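Local coordinates for protein transcriptional regulator (TetR/AcrR family) (Bacillus halodurans, PDB 5GP9) that binds DNA as a TetR-family regulator, FadR, and probably represses fatty acid degradation genes until a fatty acyl effector occupies its ligand pocket, at residues 88-93 / 158-163; 81-86 / 182-187; 128-133 / 154-159. All coordinates share one frame; numbering follows the deposited sequence.

Of the helices in these contacts, 79-95 comes first in the chain, and it serves two of them. Its 81-86 part meets 182-187 in contact 2, which closes the longest loop. Its 88-93 part meets 158-163 in contact 1, nested inside that loop. Contact 3 joins 128-133 to 154-159 and also lies within the loop of contact 2. Contacts 1 and 3 end on the same helix, 149-169, and share G158 and T159. Packing links the three: L160 meets V183 and L86, and L130 also meets L86. Together they tie helices 79-95, 113-139, 149-169 and 180-189 into the all-helical C-terminal region, which holds palmitic acid and touches the second subunit.

Contact 1. Residues 88-93 / 158-163; sequences NMHFKQ and GTLDEV. With PLM (palmitic acid), chain E.
H90 lies between L160 and the palmitic acid chain. Helices 79-95 and 149-169, which carry 88-93 and 158-163, belong to the ligand-binding, C-terminal region of a TetR-family fold. They run nearly parallel, at 25°, with short-segment axes 10.9 Å apart. H90 CG is anti to the backbone N (chi1 -172°), which carries the imidazole across to the other helix and the ligand. L160 CB sits over one ring face, 4.2 Å from the ring centroid, in a CH-pi contact. Palmitic acid CC lies over the opposite face, 3.6 Å from H90 NE2. H90 ND1 is hydrogen-bonded to Y126 OH.

F91 swings its ring toward L160 and V163, with CG beside the backbone N (chi1 -81°). F91 CZ touches L160 CD2 at 3.8 Å and V163 CG1 at 3.7 Å. Both branches approach the ring obliquely. L160 thus divides its work: CB and CD1 meet the histidine, CD2 the phenylalanine. D161 is held by a salt bridge from R109 and a hydrogen bond from Q105. Its OD1 also accepts from a water at 2.8 Å, and that water lies in the H90 ring plane, 2.9 Å from H90 NE2.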
# COMPACT_ATOMS: atom_id res chain seq x y z
N ASN A 88 3.32 17.86 1.47
CA ASN A 88 2.25 18.75 1.82
C ASN A 88 1.10 18.72 0.84
O ASN A 88 -0.03 18.56 1.28
CB ASN A 88 2.83 20.15 2.04
CG ASN A 88 1.77 21.11 2.47
OD1 ASN A 88 1.17 20.96 3.56
ND2 ASN A 88 1.45 22.06 1.58
N MET A 89 1.35 18.72 -0.48
CA MET A 89 0.29 18.62 -1.48
C MET A 89 -0.39 17.25 -1.55
O MET A 89 -1.59 17.18 -1.76
CB MET A 89 0.84 18.99 -2.86
CG MET A 89 1.15 20.47 -3.01
SD MET A 89 -0.38 21.46 -3.12
CE MET A 89 -1.27 20.60 -4.40
N HIS A 90 0.35 16.15 -1.35
CA HIS A 90 -0.28 14.86 -1.25
C HIS A 90 -1.31 14.80 -0.13
O HIS A 90 -2.44 14.35 -0.32
CB HIS A 90 0.84 13.77 -1.13
CG HIS A 90 0.38 12.33 -1.21
ND1 HIS A 90 1.05 11.38 -1.95
CD2 HIS A 90 -0.68 11.69 -0.68
CE1 HIS A 90 0.46 10.21 -1.79
NE2 HIS A 90 -0.61 10.37 -1.05
N PHE A 91 -0.91 15.26 1.06
CA PHE A 91 -1.71 15.13 2.25
C PHE A 91 -2.86 16.17 2.11
O PHE A 91 -4.02 15.84 2.50
CB PHE A 91 -0.84 15.40 3.52
CG PHE A 91 -0.00 14.19 3.97
CD1 PHE A 91 0.10 13.04 3.18
CD2 PHE A 91 0.73 14.27 5.08
CE1 PHE A 91 0.88 11.97 3.59
CE2 PHE A 91 1.54 13.26 5.50
CZ PHE A 91 1.64 12.09 4.74
N LYS A 92 -2.52 17.35 1.60
CA LYS A 92 -3.53 18.44 1.46
C LYS A 92 -4.70 18.02 0.58
O LYS A 92 -5.87 18.23 0.91
CB LYS A 92 -2.83 19.68 0.91
CG LYS A 92 -3.65 20.92 0.62
CD LYS A 92 -3.19 21.58 -0.69
CE LYS A 92 -4.24 22.47 -1.34
NZ LYS A 92 -5.62 21.89 -1.38
N GLN A 93 -4.38 17.46 -0.56
CA GLN A 93 -5.41 17.08 -1.52
C GLN A 93 -6.38 16.05 -0.94
O GLN A 93 -7.56 16.11 -1.20
CB GLN A 93 -4.82 16.62 -2.86
CG GLN A 93 -3.82 17.60 -3.45
CD GLN A 93 -4.34 18.57 -4.45
OE1 GLN A 93 -4.45 18.27 -5.64
NE2 GLN A 93 -4.59 19.80 -4.00
N GLY A 158 5.54 4.64 -0.86
CA GLY A 158 4.95 3.64 -0.01
C GLY A 158 4.65 4.20 1.38
O GLY A 158 3.67 3.86 2.02
N THR A 159 5.55 5.07 1.81
CA THR A 159 5.37 5.74 3.11
C THR A 159 4.17 6.66 3.13
O THR A 159 3.31 6.59 4.06
CB THR A 159 6.68 6.46 3.58
OG1 THR A 159 7.67 5.48 3.82
CG2 THR A 159 6.42 7.10 4.92
N LEU A 160 4.11 7.57 2.20
CA LEU A 160 2.97 8.55 2.15
C LEU A 160 1.63 7.85 2.02
O LEU A 160 0.68 8.09 2.73
CB LEU A 160 3.17 9.49 1.02
CG LEU A 160 4.36 10.42 1.02
CD1 LEU A 160 4.42 11.35 -0.19
CD2 LEU A 160 4.45 11.23 2.29
N ASP A 161 1.60 6.80 1.21
CA ASP A 161 0.39 6.05 1.01
C ASP A 161 -0.05 5.33 2.23
O ASP A 161 -1.27 5.25 2.53
CB ASP A 161 0.59 5.05 -0.18
CG ASP A 161 -0.72 4.60 -0.80
OD1 ASP A 161 -1.66 5.36 -1.09
OD2 ASP A 161 -0.86 3.36 -0.90
N GLU A 162 0.86 4.73 2.97
CA GLU A 162 0.58 4.05 4.17
C GLU A 162 0.08 4.99 5.27
O GLU A 162 -0.87 4.66 5.96
CB GLU A 162 1.76 3.25 4.64
CG GLU A 162 1.59 2.42 5.89
CD GLU A 162 0.72 1.16 5.69
OE1 GLU A 162 0.48 0.79 4.54
OE2 GLU A 162 0.29 0.60 6.68
N VAL A 163 0.70 6.16 5.39
CA VAL A 163 0.25 7.17 6.38
C VAL A 163 -1.21 7.56 6.04
O VAL A 163 -2.09 7.51 6.89
CB VAL A 163 1.19 8.36 6.39
CG1 VAL A 163 0.56 9.53 7.22
CG2 VAL A 163 2.54 7.94 6.88
C1 PLM E . 0.58 0.21 -4.70
O1 PLM E . 1.05 1.00 -3.86
O2 PLM E . 0.92 -0.98 -4.66
C2 PLM E . -0.40 0.65 -5.79
C3 PLM E . -1.72 1.17 -5.19
C4 PLM E . -2.89 1.42 -6.17
C5 PLM E . -3.40 2.86 -6.50
C6 PLM E . -2.94 3.97 -5.55
C7 PLM E . -3.71 5.28 -5.63
C8 PLM E . -3.23 6.16 -4.53
C9 PLM E . -2.45 7.36 -4.95
CA PLM E . -3.01 8.55 -4.29
CB PLM E . -2.04 9.68 -4.58
CC PLM E . -2.62 10.95 -3.97
CD PLM E . -4.05 11.12 -4.50
CE PLM E . -4.44 12.47 -5.06
CF PLM E . -5.51 12.19 -6.12
CG PLM E . -6.05 13.50 -6.56
O HOH W 1 -2.28 8.05 -0.91

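Contact 2. Residues 81-86 / 182-187; sequences EKLKIL and PVHQLL
K84 and H184 make the main contact, which is CH-pi packing. K84 CB lies over one face of the H184 imidazole, 3.8 Å from the ring centroid and 17° off its normal. The lysine leaves its backbone with CG anti to N, then bends at chi3 (-71°) and chi4 (-66°). That fold brings the end of the chain back to the ring. K84 CE is 3.6 Å from H184 CD2, and K84 NZ is closer, at 3.1 Å from the same carbon. H184 CE1 also comes within 3.5 Å of K84 N, so the ring packs against backbone as well.

The contact joins helix 79-95 to helix 180-189 in the C-terminal region of the TetR fold, beside the second subunit. L83 packs on L191 of that subunit, and L186 packs on its M155.

L83 makes van der Waals contact with the imidazole at its edge. L83 CB lies in the ring plane, and L83 CG is 3.9 Å from H184 ND1. H184 CG is anti to its own backbone N, a setting that extends the ring toward helix 79-95. L83 also touches L133 of helix 113-139.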
# COMPACT_ATOMS: atom_id res chain seq x y z
N GLU A 81 12.89 21.86 0.17
CA GLU A 81 11.62 22.53 0.08
C GLU A 81 10.71 21.76 -0.85
O GLU A 81 9.54 21.61 -0.54
CB GLU A 81 11.82 23.97 -0.44
CG GLU A 81 10.79 25.00 -0.01
CD GLU A 81 11.08 26.35 -0.67
OE1 GLU A 81 10.24 26.84 -1.46
OE2 GLU A 81 12.20 26.89 -0.46
N LYS A 82 11.24 21.31 -1.98
CA LYS A 82 10.45 20.63 -3.01
C LYS A 82 9.83 19.31 -2.49
O LYS A 82 8.68 18.98 -2.83
CB LYS A 82 11.28 20.40 -4.23
CG LYS A 82 11.59 21.71 -4.94
CD LYS A 82 12.15 21.38 -6.30
CE LYS A 82 12.58 22.66 -7.03
NZ LYS A 82 13.13 22.29 -8.36
N LEU A 83 10.61 18.55 -1.73
CA LEU A 83 10.07 17.32 -1.11
C LEU A 83 8.97 17.75 -0.11
O LEU A 83 7.91 17.08 -0.02
CB LEU A 83 11.17 16.46 -0.41
CG LEU A 83 10.70 15.12 0.24
CD1 LEU A 83 10.07 14.23 -0.82
CD2 LEU A 83 11.87 14.38 0.85
N LYS A 84 9.16 18.85 0.64
CA LYS A 84 8.19 19.25 1.58
C LYS A 84 6.91 19.67 0.87
O LYS A 84 5.87 19.29 1.34
CB LYS A 84 8.68 20.36 2.53
CG LYS A 84 7.67 20.69 3.62
CD LYS A 84 8.15 21.77 4.61
CE LYS A 84 9.25 21.29 5.55
NZ LYS A 84 8.81 20.24 6.51
N ILE A 85 7.02 20.34 -0.30
CA ILE A 85 5.91 20.70 -1.17
C ILE A 85 5.12 19.49 -1.67
O ILE A 85 3.88 19.47 -1.63
CB ILE A 85 6.40 21.52 -2.40
CG1 ILE A 85 6.70 22.96 -1.91
CG2 ILE A 85 5.37 21.56 -3.53
CD1 ILE A 85 7.36 23.86 -2.95
N LEU A 86 5.86 18.45 -1.99
CA LEU A 86 5.24 17.20 -2.47
C LEU A 86 4.48 16.52 -1.33
O LEU A 86 3.31 16.16 -1.52
CB LEU A 86 6.28 16.26 -3.10
CG LEU A 86 5.72 14.97 -3.73
CD1 LEU A 86 6.42 14.61 -5.05
CD2 LEU A 86 5.89 13.90 -2.68
N PRO A 182 6.68 15.97 10.21
CA PRO A 182 7.37 14.77 10.66
C PRO A 182 7.62 13.70 9.58
O PRO A 182 8.66 13.06 9.62
CB PRO A 182 6.50 14.23 11.79
CG PRO A 182 5.30 15.03 11.84
CD PRO A 182 5.47 16.25 11.01
N VAL A 183 6.72 13.59 8.60
CA VAL A 183 6.95 12.56 7.51
C VAL A 183 8.11 12.99 6.65
O VAL A 183 8.98 12.23 6.37
CB VAL A 183 5.68 12.32 6.69
CG1 VAL A 183 6.00 11.53 5.44
CG2 VAL A 183 4.61 11.64 7.51
N HIS A 184 8.10 14.28 6.28
CA HIS A 184 9.17 14.88 5.56
C HIS A 184 10.54 14.65 6.20
O HIS A 184 11.49 14.23 5.50
CB HIS A 184 8.87 16.42 5.47
CG HIS A 184 9.96 17.21 4.88
ND1 HIS A 184 10.28 17.13 3.55
CD2 HIS A 184 10.82 18.09 5.43
CE1 HIS A 184 11.30 17.94 3.30
NE2 HIS A 184 11.64 18.52 4.42
N GLN A 185 10.63 14.93 7.54
CA GLN A 185 11.86 14.80 8.20
C GLN A 185 12.33 13.36 8.26
O GLN A 185 13.50 13.07 8.12
CB GLN A 185 11.74 15.31 9.63
CG GLN A 185 11.17 16.69 9.83
CD GLN A 185 12.14 17.82 9.69
OE1 GLN A 185 13.01 17.87 8.80
NE2 GLN A 185 11.94 18.81 10.56
N LEU A 186 11.38 12.47 8.48
CA LEU A 186 11.65 11.08 8.62
C LEU A 186 12.17 10.47 7.32
O LEU A 186 13.13 9.68 7.35
CB LEU A 186 10.39 10.35 9.15
CG LEU A 186 10.47 8.83 9.35
CD1 LEU A 186 11.50 8.40 10.37
CD2 LEU A 186 9.08 8.28 9.75
N LEU A 187 11.60 10.84 6.18
CA LEU A 187 12.11 10.47 4.93
C LEU A 187 13.53 10.96 4.64
O LEU A 187 14.36 10.24 4.11
CB LEU A 187 11.19 10.83 3.80
CG LEU A 187 9.79 10.27 3.71
CD1 LEU A 187 8.89 10.94 2.67
CD2 LEU A 187 9.88 8.78 3.41

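Contact 3. Residues 128-133 / 154-159; sequences NLLDEL and QMIFGT
Two helices of the TetR-family ligand-binding region, 113-139 and 149-169, pack here through a small apolar contact. L130 carries it from one side, I156 and F157 from the other. L130 CD2 meets I156 CG2 at 3.5 Å, the shortest approach between the segments. L130 and I156 run alongside each other in opposite senses, and L130 CD2 is also 4.1 Å from I156 CD1. The isoleucine turns CG2 anti to its backbone N, with CG1 beside that N (chi1 -69°). Both branches can then meet the same leucine methyl.

The other methyl, L130 CD1, rests 4.0 Å from F157 CB. These side chains cross at about a right angle. F157 touches L130 with its CB, while its ring leads away from helix segment 128-133 and the residue touches the bound palmitic acid. L130 therefore packs behind a residue of the ligand site.

Within the same turn of helix 149-169, T159 OG1 donates to M155 O at 2.8 Å. T159 N donates to the same oxygen at 3.0 Å, and the two donors arrive from opposite faces of the carbonyl plane.

L130 also packs on L86 of helix 79-95, and L129 faces helix 50-74. On the far side of helix 149-169, M155 and T159 pack on T159 and M155 of the second subunit.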
# COMPACT_ATOMS: atom_id res chain seq x y z
N ASN A 128 6.84 9.27 -11.77
CA ASN A 128 7.85 10.00 -12.59
C ASN A 128 8.24 11.36 -12.05
O ASN A 128 9.40 11.75 -12.08
CB ASN A 128 7.35 10.16 -14.02
CG ASN A 128 7.24 8.84 -14.78
OD1 ASN A 128 7.73 7.79 -14.36
ND2 ASN A 128 6.53 8.90 -15.91
N LEU A 129 7.29 12.08 -11.48
CA LEU A 129 7.57 13.31 -10.77
C LEU A 129 8.46 13.09 -9.57
O LEU A 129 9.40 13.81 -9.34
CB LEU A 129 6.25 14.00 -10.32
CG LEU A 129 6.50 15.27 -9.54
CD1 LEU A 129 7.24 16.28 -10.43
CD2 LEU A 129 5.18 15.81 -9.04
N LEU A 130 8.13 12.09 -8.76
CA LEU A 130 9.01 11.69 -7.67
C LEU A 130 10.47 11.42 -8.18
O LEU A 130 11.43 11.90 -7.63
CB LEU A 130 8.47 10.44 -6.96
CG LEU A 130 7.48 10.62 -5.80
CD1 LEU A 130 7.02 9.29 -5.24
CD2 LEU A 130 8.02 11.43 -4.64
N ASP A 131 10.58 10.67 -9.26
CA ASP A 131 11.91 10.35 -9.85
C ASP A 131 12.69 11.61 -10.28
O ASP A 131 13.90 11.75 -9.90
CB ASP A 131 11.75 9.42 -11.05
CG ASP A 131 11.31 8.03 -10.69
OD1 ASP A 131 11.24 7.63 -9.48
OD2 ASP A 131 11.01 7.30 -11.62
N GLU A 132 11.98 12.55 -10.89
CA GLU A 132 12.60 13.83 -11.24
C GLU A 132 13.15 14.56 -10.03
O GLU A 132 14.26 15.08 -10.08
CB GLU A 132 11.66 14.77 -11.98
CG GLU A 132 11.06 14.24 -13.29
CD GLU A 132 10.06 15.23 -13.90
OE1 GLU A 132 9.41 14.83 -14.87
OE2 GLU A 132 9.91 16.40 -13.40
N LEU A 133 12.37 14.63 -8.95
CA LEU A 133 12.83 15.23 -7.73
C LEU A 133 14.07 14.60 -7.11
O LEU A 133 14.99 15.30 -6.61
CB LEU A 133 11.70 15.23 -6.71
CG LEU A 133 12.02 15.95 -5.43
CD1 LEU A 133 12.34 17.42 -5.71
CD2 LEU A 133 10.86 15.81 -4.43
N GLN A 154 9.99 4.28 -4.20
CA GLN A 154 9.15 3.31 -3.53
C GLN A 154 9.01 3.57 -2.07
O GLN A 154 7.90 3.41 -1.51
CB GLN A 154 9.65 1.91 -3.80
CG GLN A 154 9.35 1.53 -5.25
CD GLN A 154 10.11 0.29 -5.74
OE1 GLN A 154 10.92 -0.28 -5.01
NE2 GLN A 154 9.81 -0.13 -6.95
N MET A 155 10.07 3.98 -1.43
CA MET A 155 10.03 4.38 0.00
C MET A 155 9.16 5.63 0.18
O MET A 155 8.35 5.71 1.09
CB MET A 155 11.46 4.63 0.50
CG MET A 155 11.44 5.02 1.99
SD MET A 155 13.00 5.44 2.82
CE MET A 155 13.13 6.83 1.87
N ILE A 156 9.32 6.66 -0.63
CA ILE A 156 8.53 7.86 -0.45
C ILE A 156 7.02 7.57 -0.66
O ILE A 156 6.12 7.93 0.13
CB ILE A 156 9.00 8.97 -1.41
CG1 ILE A 156 10.41 9.48 -1.01
CG2 ILE A 156 8.02 10.15 -1.37
CD1 ILE A 156 11.02 10.34 -2.06
N PHE A 157 6.70 6.97 -1.82
CA PHE A 157 5.34 6.70 -2.14
C PHE A 157 4.78 5.74 -1.17
O PHE A 157 3.62 5.93 -0.70
CB PHE A 157 5.16 6.16 -3.56
CG PHE A 157 3.74 5.88 -3.84
CD1 PHE A 157 2.83 6.94 -4.06
CD2 PHE A 157 3.24 4.58 -3.72
CE1 PHE A 157 1.46 6.65 -4.17
CE2 PHE A 157 1.91 4.30 -3.85
CZ PHE A 157 1.02 5.33 -4.06
N GLY A 158 5.54 4.64 -0.86
CA GLY A 158 4.95 3.64 -0.01
C GLY A 158 4.65 4.20 1.38
O GLY A 158 3.67 3.86 2.02
N THR A 159 5.55 5.07 1.81
CA THR A 159 5.37 5.74 3.11
C THR A 159 4.17 6.66 3.13
O THR A 159 3.31 6.59 4.06
CB THR A 159 6.68 6.46 3.58
OG1 THR A 159 7.67 5.48 3.82
CG2 THR A 159 6.42 7.10 4.92